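Local coordinates for type II 3-hydroxyacyl-CoA dehydrogenase (PDB 1UAY), which probably catalyses the NAD-dependent oxidation of 3-hydroxyacyl-CoA to 3-ketoacyl-CoA in the beta-oxidation of fatty acids, at residues V136-G141 with G154-T159; V76-K81 with L91-R96; R56-A61 with A65-V70; L111-M116 with G128-T133. One frame throughout, in Å; residues are numbered along the deposited sequence. Where two conformers were deposited one is given.

How the contacts relate
All four contacts belong to one short-chain dehydrogenase subunit of Rossmann type, with a parallel sheet of strand order 3-2-1-4-5-6-7. Along the chain they follow in series: contact 3, contact 2, contact 4, contact 1. Contacts 3 and 4 have centres about 9 Å apart and share the sheet, since strands 67-72 and 128-133 are neighbours; Val131 N lies 2.8 Å from Val70 O. Contacts 2 and 4 use different parts of helix 91-116, their centres about 26 Å apart. Contact 1 meets contact 4 where Val155 packs on Asn132. Contacts 3 and 4 thus build the sheet-and-helix core, contact 2 borders the adenosine pocket, and contacts 1, 2 and 4 reach the second subunit.

Contact 1 (V136-G141 with G154-T159); sequences VAAFEG and GVVALT
Just beyond strand 128-133 of the Rossmann-type fold, the helical turn 137-140 leans on helix 146-166 through Ala138, Phe139 and Val156. The contact is small, 105 Å² in all, and wholly apolar. A single methyl carries most of it: Val156 CG2 lies 3.8 Å from Ala138 CB and 4.0 Å from Phe139 CZ. The other branch, Val156 CG1, comes to 4.2 Å from the same Phe139 CZ, so the far end of the ring is set against both methyls of the valine, the two side chains meeting at a slant. Phe139 starts with its CB pointing neither at nor from the helix. Its CG stands opposite the carbonyl carbon (chi1 -56°), and this swings the ring end across to Val156.

Each partner sits in a locally bonded turn. On one side Val136 O receives two bonds, from Phe139 N at 2.8 Å and from Glu140 N at 3.0 Å, which curl the turn that carries the phenyl group. On the other, Val156 O is gripped twice by Thr159, through the backbone N and through the side-chain donor OG1 (2.8 Å), both from the same face of the carbonyl plane. Val230 of strand 230-233 touches both Phe139 and Val156, while Glu140 forms a salt bridge with Arg232. Gly141 O accepts from Arg164 of the second subunit, tying the turn to the assembly.

Ala137 touches Tyr148 and Ala138 touches Lys152, the tyrosine and lysine of the YxxxK signature. This places the turn beside the helix that bears the hallmark sequence of the short-chain dehydrogenase family.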
# COMPACT_ATOMS: atom_id res chain seq x y z
N VAL A 136 4.46 -12.17 0.64
CA VAL A 136 3.30 -11.43 1.10
C VAL A 136 3.50 -11.09 2.58
O VAL A 136 2.83 -10.21 3.11
CB VAL A 136 1.99 -12.25 0.93
CG1 VAL A 136 1.68 -12.42 -0.55
CG2 VAL A 136 2.13 -13.60 1.61
N ALA A 137 4.43 -11.78 3.23
CA ALA A 137 4.74 -11.52 4.64
C ALA A 137 5.26 -10.10 4.82
O ALA A 137 5.26 -9.56 5.92
CB ALA A 137 5.76 -12.52 5.16
N ALA A 138 5.72 -9.49 3.73
CA ALA A 138 6.22 -8.12 3.78
C ALA A 138 5.05 -7.17 4.02
O ALA A 138 5.24 -6.02 4.45
CB ALA A 138 6.91 -7.76 2.47
N PHE A 139 3.84 -7.66 3.75
CA PHE A 139 2.63 -6.86 3.89
C PHE A 139 1.72 -7.29 5.04
O PHE A 139 1.16 -6.44 5.74
CB PHE A 139 1.85 -6.89 2.58
CG PHE A 139 2.64 -6.43 1.39
CD1 PHE A 139 3.04 -5.10 1.28
CD2 PHE A 139 3.00 -7.33 0.39
CE1 PHE A 139 3.79 -4.68 0.18
CE2 PHE A 139 3.75 -6.91 -0.71
CZ PHE A 139 4.14 -5.58 -0.81
N GLU A 140 1.54 -8.60 5.22
CA GLU A 140 0.68 -9.11 6.29
C GLU A 140 1.41 -10.13 7.17
O GLU A 140 0.91 -11.24 7.38
CB GLU A 140 -0.58 -9.76 5.72
CG GLU A 140 -1.48 -8.87 4.88
CD GLU A 140 -1.12 -8.90 3.41
OE1 GLU A 140 -0.81 -9.99 2.90
OE2 GLU A 140 -1.16 -7.83 2.76
N GLY A 141 2.56 -9.76 7.71
CA GLY A 141 3.31 -10.68 8.54
C GLY A 141 2.51 -11.27 9.69
O GLY A 141 1.83 -10.54 10.42
N GLY A 154 12.24 -5.15 3.31
CA GLY A 154 13.41 -4.45 2.81
C GLY A 154 13.55 -4.68 1.32
O GLY A 154 13.88 -3.76 0.57
N VAL A 155 13.30 -5.91 0.88
CA VAL A 155 13.39 -6.23 -0.54
C VAL A 155 12.34 -5.42 -1.30
O VAL A 155 12.62 -4.86 -2.36
CB VAL A 155 13.16 -7.74 -0.78
CG1 VAL A 155 13.11 -8.02 -2.27
CG2 VAL A 155 14.29 -8.55 -0.14
N VAL A 156 11.13 -5.36 -0.75
CA VAL A 156 10.06 -4.59 -1.39
C VAL A 156 10.46 -3.13 -1.57
O VAL A 156 10.32 -2.57 -2.66
CB VAL A 156 8.76 -4.66 -0.55
CG1 VAL A 156 7.78 -3.59 -1.01
CG2 VAL A 156 8.14 -6.04 -0.68
N ALA A 157 10.96 -2.51 -0.51
CA ALA A 157 11.35 -1.10 -0.54
C ALA A 157 12.54 -0.81 -1.45
O ALA A 157 12.69 0.32 -1.93
CB ALA A 157 11.64 -0.62 0.88
N LEU A 158 13.38 -1.81 -1.67
CA LEU A 158 14.55 -1.66 -2.53
C LEU A 158 14.17 -1.52 -4.00
O LEU A 158 14.86 -0.85 -4.78
CB LEU A 158 15.46 -2.88 -2.36
CG LEU A 158 16.62 -3.07 -3.35
CD1 LEU A 158 17.60 -1.91 -3.20
CD2 LEU A 158 17.32 -4.39 -3.08
N THR A 159 13.05 -2.13 -4.37
CA THR A 159 12.61 -2.15 -5.76
C THR A 159 12.61 -0.81 -6.50
O THR A 159 13.26 -0.68 -7.54
CB THR A 159 11.20 -2.76 -5.89
OG1 THR A 159 11.09 -3.90 -5.05
CG2 THR A 159 10.95 -3.19 -7.33

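Contact 2 (V76-K81 with L91-R96); sequences VGLAEK and LESFRR
The carboxylate of Glu80 brings OE1 up to the hydroxyl of Ser93, while on the helix side the guanidinium of Arg95 takes Glu92 OE1 at its edge, close to its own plane. That second pair is a salt bridge within helix 91-116, with NH1 of Arg95 3.2 Å from OE1 of Glu92, and the nitrogen stands well above the carboxylate plane. Across the contact, Glu80 OE1 lies 2.8 Å from Ser93 OG, and Ser93 CB follows at 3.4 Å from the same oxygen. Gly90 O is a second acceptor within reach of this hydroxyl, whose proton can serve one of the two at a time.

Glu80 reaches the helix by being stretched out: CG is opposite the backbone N (chi1 -173°) and the chain continues extended beyond it. Its other oxygen, OE2, accepts from Gly90 N, while OE1 is placed to take the serine proton when Gly90 O does not.

Next to this polar pair, two residues back along the loop, Leu78 CD2 rests 3.9 Å from Ser93 CB, with Leu78 also packed on Val97 and on Ala147 of helix 146-166. Val76, at the other end of the loop, lines the adenosine pocket and bonds through N to Asn101 OD1. Phe94, the next residue of the helix after Ser93, stacks with Phe106 of the second subunit.

The bond from Gly90 N to OE2 thus ties the loop after strand 67-72 to the residue just ahead of helix 91-116. An acid at a helix N-terminus would probably be stabilised as the anion by the helix dipole.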
# COMPACT_ATOMS: atom_id res chain seq x y z
N VAL A 76 15.83 -17.80 3.25
CA VAL A 76 15.61 -18.67 4.39
C VAL A 76 14.39 -18.18 5.14
O VAL A 76 13.96 -17.04 4.99
CB VAL A 76 16.82 -18.66 5.36
CG1 VAL A 76 18.06 -19.20 4.65
CG2 VAL A 76 17.07 -17.25 5.88
N GLY A 77 13.82 -19.06 5.95
CA GLY A 77 12.65 -18.69 6.71
C GLY A 77 12.93 -18.80 8.19
O GLY A 77 13.97 -19.31 8.60
N LEU A 78 12.00 -18.31 8.99
CA LEU A 78 12.13 -18.38 10.44
C LEU A 78 10.78 -18.16 11.09
O LEU A 78 10.02 -17.28 10.68
CB LEU A 78 13.11 -17.32 10.95
CG LEU A 78 13.28 -17.30 12.48
CD1 LEU A 78 13.97 -18.58 12.94
CD2 LEU A 78 14.09 -16.08 12.90
N ALA A 79 10.47 -18.99 12.07
CA ALA A 79 9.24 -18.87 12.84
C ALA A 79 9.72 -18.71 14.27
O ALA A 79 10.15 -19.67 14.91
CB ALA A 79 8.40 -20.14 12.69
N GLU A 80 9.69 -17.48 14.77
CA GLU A 80 10.16 -17.20 16.12
C GLU A 80 9.43 -15.99 16.69
O GLU A 80 9.39 -14.93 16.07
CB GLU A 80 11.67 -16.94 16.11
CG GLU A 80 12.28 -16.82 17.51
CD GLU A 80 13.80 -16.66 17.49
OE1 GLU A 80 14.42 -16.84 16.42
OE2 GLU A 80 14.38 -16.35 18.56
N LYS A 81 8.86 -16.15 17.88
CA LYS A 81 8.14 -15.07 18.51
C LYS A 81 9.06 -14.02 19.11
O LYS A 81 10.20 -14.30 19.47
CB LYS A 81 7.21 -15.61 19.59
CG LYS A 81 6.05 -16.43 19.05
CD LYS A 81 5.15 -16.95 20.16
CE LYS A 81 3.99 -17.75 19.60
NZ LYS A 81 3.09 -18.26 20.67
N LEU A 91 18.85 -12.23 18.80
CA LEU A 91 19.31 -11.21 17.88
C LEU A 91 20.02 -11.83 16.68
O LEU A 91 19.88 -11.34 15.55
CB LEU A 91 20.26 -10.24 18.60
CG LEU A 91 20.58 -8.94 17.86
CD1 LEU A 91 19.30 -8.17 17.56
CD2 LEU A 91 21.52 -8.10 18.72
N GLU A 92 20.76 -12.91 16.90
CA GLU A 92 21.48 -13.56 15.82
C GLU A 92 20.56 -14.18 14.78
O GLU A 92 20.83 -14.11 13.59
CB GLU A 92 22.44 -14.62 16.37
CG GLU A 92 23.28 -15.31 15.30
CD GLU A 92 23.88 -14.33 14.31
OE1 GLU A 92 24.59 -13.39 14.73
OE2 GLU A 92 23.65 -14.50 13.09
N SER A 93 19.46 -14.80 15.22
CA SER A 93 18.53 -15.40 14.27
C SER A 93 17.93 -14.31 13.39
O SER A 93 17.73 -14.52 12.19
CB SER A 93 17.43 -16.18 14.99
OG SER A 93 16.73 -15.35 15.90
N PHE A 94 17.64 -13.16 13.98
CA PHE A 94 17.08 -12.03 13.24
C PHE A 94 18.11 -11.56 12.22
O PHE A 94 17.80 -11.36 11.05
CB PHE A 94 16.74 -10.88 14.20
CG PHE A 94 16.13 -9.68 13.52
CD1 PHE A 94 14.76 -9.65 13.24
CD2 PHE A 94 16.91 -8.60 13.16
CE1 PHE A 94 14.19 -8.53 12.61
CE2 PHE A 94 16.35 -7.48 12.53
CZ PHE A 94 14.99 -7.45 12.26
N ARG A 95 19.35 -11.39 12.67
CA ARG A 95 20.42 -10.94 11.79
C ARG A 95 20.64 -11.89 10.61
O ARG A 95 20.83 -11.44 9.48
CB ARG A 95 21.73 -10.77 12.57
CG ARG A 95 22.89 -10.27 11.71
CD ARG A 95 24.18 -10.10 12.50
NE ARG A 95 24.12 -8.97 13.43
CZ ARG A 95 24.09 -9.09 14.75
NH1 ARG A 95 24.11 -10.29 15.32
NH2 ARG A 95 24.05 -8.00 15.51
N ARG A 96 20.59 -13.19 10.87
CA ARG A 96 20.80 -14.18 9.81
C ARG A 96 19.74 -14.07 8.72
O ARG A 96 20.07 -14.12 7.53
CB ARG A 96 20.78 -15.60 10.40
CG ARG A 96 20.93 -16.69 9.35
CD ARG A 96 22.23 -16.55 8.57
NE ARG A 96 22.39 -17.59 7.56
CZ ARG A 96 23.42 -17.69 6.73
NH1 ARG A 96 24.41 -16.80 6.80
NH2 ARG A 96 23.48 -18.67 5.84

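Contact 3 (R56-A61 with A65-V70); sequences RAVARA and APLFAV
Leu67 turns its CG opposite the backbone N (chi1 179°) and keeps chi2 at 59°, which spreads its two methyls over different residues of helix 51-64: CD1 meets Ala61 and CD2 meets Val58. The valine answers with a similar first torsion, its CG1 opposite the backbone N, and it is this branch that does the touching. The contact is the return leg of a beta-alpha-beta unit of the Rossmann-type fold, in which helix 51-64 leads from strand 42-45 into strand 67-72, three places further across the parallel sheet.

Both apolar approaches are equal within the precision given. Val58 CG1 lies 4.1 Å from Leu67 CD2, the two side chains crossing at about a right angle, and Ala61 CB lies 4.1 Å from Leu67 CD1. The two touching helix residues are three apart, hence on the same side of the helix, and the leucine fork reaches both. Leu6 of strand 4-8 packs on Val58 as well, and Ala115 of the neighbouring helix 91-116 touches the valine. Arg60, meanwhile, forms a salt bridge with Glu64 in the last turn of the helix.

The polar part lies at the helix exit. Ala65 is the first residue to leave helical angles, yet its N still gives the last helical bond, to Ala61 O at 3.2 Å with an N-H...O angle of 158°. The chain then straightens toward Pro66 and the strand. This exit brings two carbonyl oxygens close without bonding them, Ala61 O and Ala65 O at 3.1 Å; Ser4 OG is hydrogen-bonded to Ala65 O and weakly to Ala61 O.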
# COMPACT_ATOMS: atom_id res chain seq x y z
N ARG A 56 31.68 -14.82 -8.66
CA ARG A 56 32.07 -16.00 -9.41
C ARG A 56 30.92 -16.48 -10.29
O ARG A 56 31.12 -16.87 -11.44
CB ARG A 56 32.51 -17.12 -8.46
CG ARG A 56 33.14 -18.31 -9.17
CD ARG A 56 34.02 -19.11 -8.22
NE ARG A 56 33.26 -19.83 -7.21
CZ ARG A 56 32.55 -20.93 -7.45
NH1 ARG A 56 32.51 -21.44 -8.68
NH2 ARG A 56 31.89 -21.53 -6.47
N ALA A 57 29.71 -16.45 -9.74
CA ALA A 57 28.52 -16.89 -10.48
C ALA A 57 28.19 -15.94 -11.63
O ALA A 57 27.83 -16.39 -12.72
CB ALA A 57 27.33 -17.00 -9.52
N VAL A 58 28.31 -14.64 -11.39
CA VAL A 58 28.04 -13.65 -12.42
C VAL A 58 29.02 -13.82 -13.58
O VAL A 58 28.62 -13.84 -14.74
CB VAL A 58 28.15 -12.21 -11.84
CG1 VAL A 58 28.14 -11.18 -12.96
CG2 VAL A 58 26.98 -11.95 -10.88
N ALA A 59 30.30 -13.99 -13.26
CA ALA A 59 31.32 -14.18 -14.29
C ALA A 59 31.08 -15.47 -15.06
O ALA A 59 31.26 -15.52 -16.27
CB ALA A 59 32.71 -14.19 -13.65
N ARG A 60 30.67 -16.53 -14.35
CA ARG A 60 30.40 -17.81 -15.00
C ARG A 60 29.29 -17.64 -16.04
O ARG A 60 29.37 -18.19 -17.14
CB ARG A 60 29.99 -18.86 -13.97
CG ARG A 60 29.76 -20.24 -14.56
CD ARG A 60 31.06 -20.88 -15.03
NE ARG A 60 30.82 -22.13 -15.76
CZ ARG A 60 30.39 -22.18 -17.02
NH1 ARG A 60 30.15 -21.06 -17.69
NH2 ARG A 60 30.20 -23.35 -17.61
N ALA A 61 28.26 -16.88 -15.69
CA ALA A 61 27.16 -16.63 -16.61
C ALA A 61 27.66 -15.85 -17.82
O ALA A 61 27.35 -16.18 -18.96
CB ALA A 61 26.04 -15.87 -15.91
N ALA A 65 27.33 -16.31 -22.16
CA ALA A 65 26.71 -15.34 -23.06
C ALA A 65 26.40 -14.08 -22.25
O ALA A 65 26.47 -14.10 -21.02
CB ALA A 65 25.42 -15.92 -23.64
N PRO A 66 26.07 -12.97 -22.92
CA PRO A 66 25.77 -11.74 -22.18
C PRO A 66 24.65 -11.97 -21.16
O PRO A 66 23.60 -12.51 -21.48
CB PRO A 66 25.37 -10.76 -23.28
CG PRO A 66 26.19 -11.24 -24.45
CD PRO A 66 26.02 -12.73 -24.38
N LEU A 67 24.91 -11.56 -19.92
CA LEU A 67 23.95 -11.73 -18.83
C LEU A 67 22.76 -10.78 -18.96
O LEU A 67 22.93 -9.57 -18.89
CB LEU A 67 24.64 -11.52 -17.48
CG LEU A 67 23.76 -11.63 -16.23
CD1 LEU A 67 23.13 -13.02 -16.16
CD2 LEU A 67 24.60 -11.36 -14.99
N PHE A 68 21.57 -11.35 -19.12
CA PHE A 68 20.36 -10.55 -19.28
C PHE A 68 19.37 -10.71 -18.13
O PHE A 68 18.86 -9.71 -17.61
CB PHE A 68 19.66 -10.93 -20.59
CG PHE A 68 18.46 -10.09 -20.90
CD1 PHE A 68 18.59 -8.89 -21.59
CD2 PHE A 68 17.19 -10.48 -20.48
CE1 PHE A 68 17.48 -8.09 -21.86
CE2 PHE A 68 16.07 -9.69 -20.74
CZ PHE A 68 16.21 -8.50 -21.44
N ALA A 69 19.10 -11.95 -17.73
CA ALA A 69 18.14 -12.21 -16.67
C ALA A 69 18.77 -12.63 -15.36
O ALA A 69 19.57 -13.56 -15.32
CB ALA A 69 17.15 -13.27 -17.13
N VAL A 70 18.40 -11.94 -14.29
CA VAL A 70 18.89 -12.26 -12.96
C VAL A 70 17.67 -12.46 -12.08
O VAL A 70 16.80 -11.59 -12.00
CB VAL A 70 19.75 -11.11 -12.39
CG1 VAL A 70 20.25 -11.48 -11.00
CG2 VAL A 70 20.92 -10.82 -13.31

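Contact 4 (L111-M116 with G128-T133); sequences LAAWAM and GVIVNT
Met116, which reaches strand 128-133 through its SD and CE, is fixed at its backbone by a bond from N to Ala112 O of 2.9 Å, the shortest polar bond within either segment; a weak one to Ala113 O adds to it. From this anchor CG stands opposite the carbonyl carbon, and the chain runs on until it bends at chi3 (-74°). The bend brings CE to 3.8 Å from Ile130 CG1 and 4.0 Å from Ile130 CD1, while SD passes 4.1 Å from Gly128 CA. Two conformers of this methionine were deposited, so these approaches hold for one of them.

Helix 91-116 is one of the helices flanking the parallel sheet of the Rossmann-type fold, and its end runs antiparallel to strand 128-133: the short axes make 176° and come within 9.7 Å. Ile130 points at the helix with CG1 opposite its carbonyl carbon (chi1 -59°), which carries CD1 to 4.1 Å from Ala113 CB. Leu111 packs on Val54 of helix 51-64, and Ala113, besides touching Ile130, also meets Leu83 of the second subunit. At the strand's far end Thr133 OG1 bonds to Ser72 O and Tyr213 OH.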
# COMPACT_ATOMS: atom_id res chain seq x y z
N LEU A 111 26.00 -6.42 -7.76
CA LEU A 111 27.05 -7.09 -8.52
C LEU A 111 26.62 -7.44 -9.93
O LEU A 111 27.39 -7.27 -10.89
CB LEU A 111 27.52 -8.34 -7.76
CG LEU A 111 28.20 -8.02 -6.43
CD1 LEU A 111 28.51 -9.31 -5.69
CD2 LEU A 111 29.47 -7.22 -6.67
N ALA A 112 25.39 -7.93 -10.09
CA ALA A 112 24.90 -8.26 -11.42
C ALA A 112 24.73 -6.98 -12.24
O ALA A 112 25.15 -6.92 -13.39
CB ALA A 112 23.57 -9.01 -11.32
N ALA A 113 24.14 -5.96 -11.64
CA ALA A 113 23.93 -4.70 -12.35
C ALA A 113 25.25 -4.10 -12.83
O ALA A 113 25.35 -3.64 -13.97
CB ALA A 113 23.18 -3.71 -11.47
N TRP A 114 26.27 -4.09 -11.97
CA TRP A 114 27.56 -3.53 -12.35
C TRP A 114 28.13 -4.31 -13.54
O TRP A 114 28.65 -3.72 -14.49
CB TRP A 114 28.53 -3.58 -11.16
CG TRP A 114 29.91 -3.04 -11.47
CD1 TRP A 114 31.05 -3.78 -11.66
CD2 TRP A 114 30.28 -1.67 -11.65
NE1 TRP A 114 32.10 -2.95 -11.96
CE2 TRP A 114 31.66 -1.65 -11.96
CE3 TRP A 114 29.58 -0.46 -11.59
CZ2 TRP A 114 32.36 -0.46 -12.20
CZ3 TRP A 114 30.28 0.73 -11.84
CH2 TRP A 114 31.65 0.71 -12.14
N ALA A 115 28.02 -5.64 -13.50
CA ALA A 115 28.53 -6.49 -14.57
C ALA A 115 27.77 -6.37 -15.89
O ALA A 115 28.34 -6.59 -16.96
CB ALA A 115 28.53 -7.94 -14.10
N MET A 116 26.50 -6.01 -15.81
CA MET A 116 25.65 -5.88 -17.00
C MET A 116 25.61 -4.47 -17.58
O MET A 116 25.08 -4.27 -18.68
CB MET A 116 24.20 -6.28 -16.67
CG MET A 116 23.96 -7.75 -16.39
SD MET A 116 22.18 -8.14 -16.37
CE MET A 116 21.70 -7.44 -14.79
N GLY A 128 19.27 -5.56 -19.36
CA GLY A 128 18.96 -6.69 -18.50
C GLY A 128 17.77 -6.43 -17.60
O GLY A 128 17.21 -5.34 -17.58
N VAL A 129 17.39 -7.46 -16.85
CA VAL A 129 16.26 -7.38 -15.94
C VAL A 129 16.59 -8.18 -14.68
O VAL A 129 17.02 -9.33 -14.76
CB VAL A 129 14.99 -7.97 -16.58
CG1 VAL A 129 13.80 -7.84 -15.62
CG2 VAL A 129 14.69 -7.27 -17.90
N ILE A 130 16.40 -7.54 -13.53
CA ILE A 130 16.67 -8.17 -12.24
C ILE A 130 15.34 -8.37 -11.52
O ILE A 130 14.61 -7.41 -11.26
CB ILE A 130 17.62 -7.31 -11.40
CG1 ILE A 130 18.94 -7.12 -12.16
CG2 ILE A 130 17.87 -7.96 -10.04
CD1 ILE A 130 19.95 -6.23 -11.46
N VAL A 131 15.01 -9.62 -11.23
CA VAL A 131 13.77 -9.96 -10.55
C VAL A 131 14.07 -10.49 -9.16
O VAL A 131 14.75 -11.52 -9.01
CB VAL A 131 12.98 -11.04 -11.33
CG1 VAL A 131 11.64 -11.31 -10.65
CG2 VAL A 131 12.78 -10.59 -12.77
N ASN A 132 13.59 -9.78 -8.15
CA ASN A 132 13.80 -10.20 -6.77
C ASN A 132 12.56 -10.90 -6.24
O ASN A 132 11.47 -10.77 -6.81
CB ASN A 132 14.15 -9.00 -5.89
CG ASN A 132 15.45 -8.33 -6.31
OD1 ASN A 132 16.36 -8.99 -6.82
ND2 ASN A 132 15.55 -7.03 -6.08
N THR A 133 12.73 -11.64 -5.15
CA THR A 133 11.63 -12.37 -4.56
C THR A 133 11.42 -11.95 -3.12
O THR A 133 12.29 -12.11 -2.27
CB THR A 133 11.89 -13.89 -4.60
OG1 THR A 133 12.25 -14.27 -5.93
CG2 THR A 133 10.65 -14.65 -4.18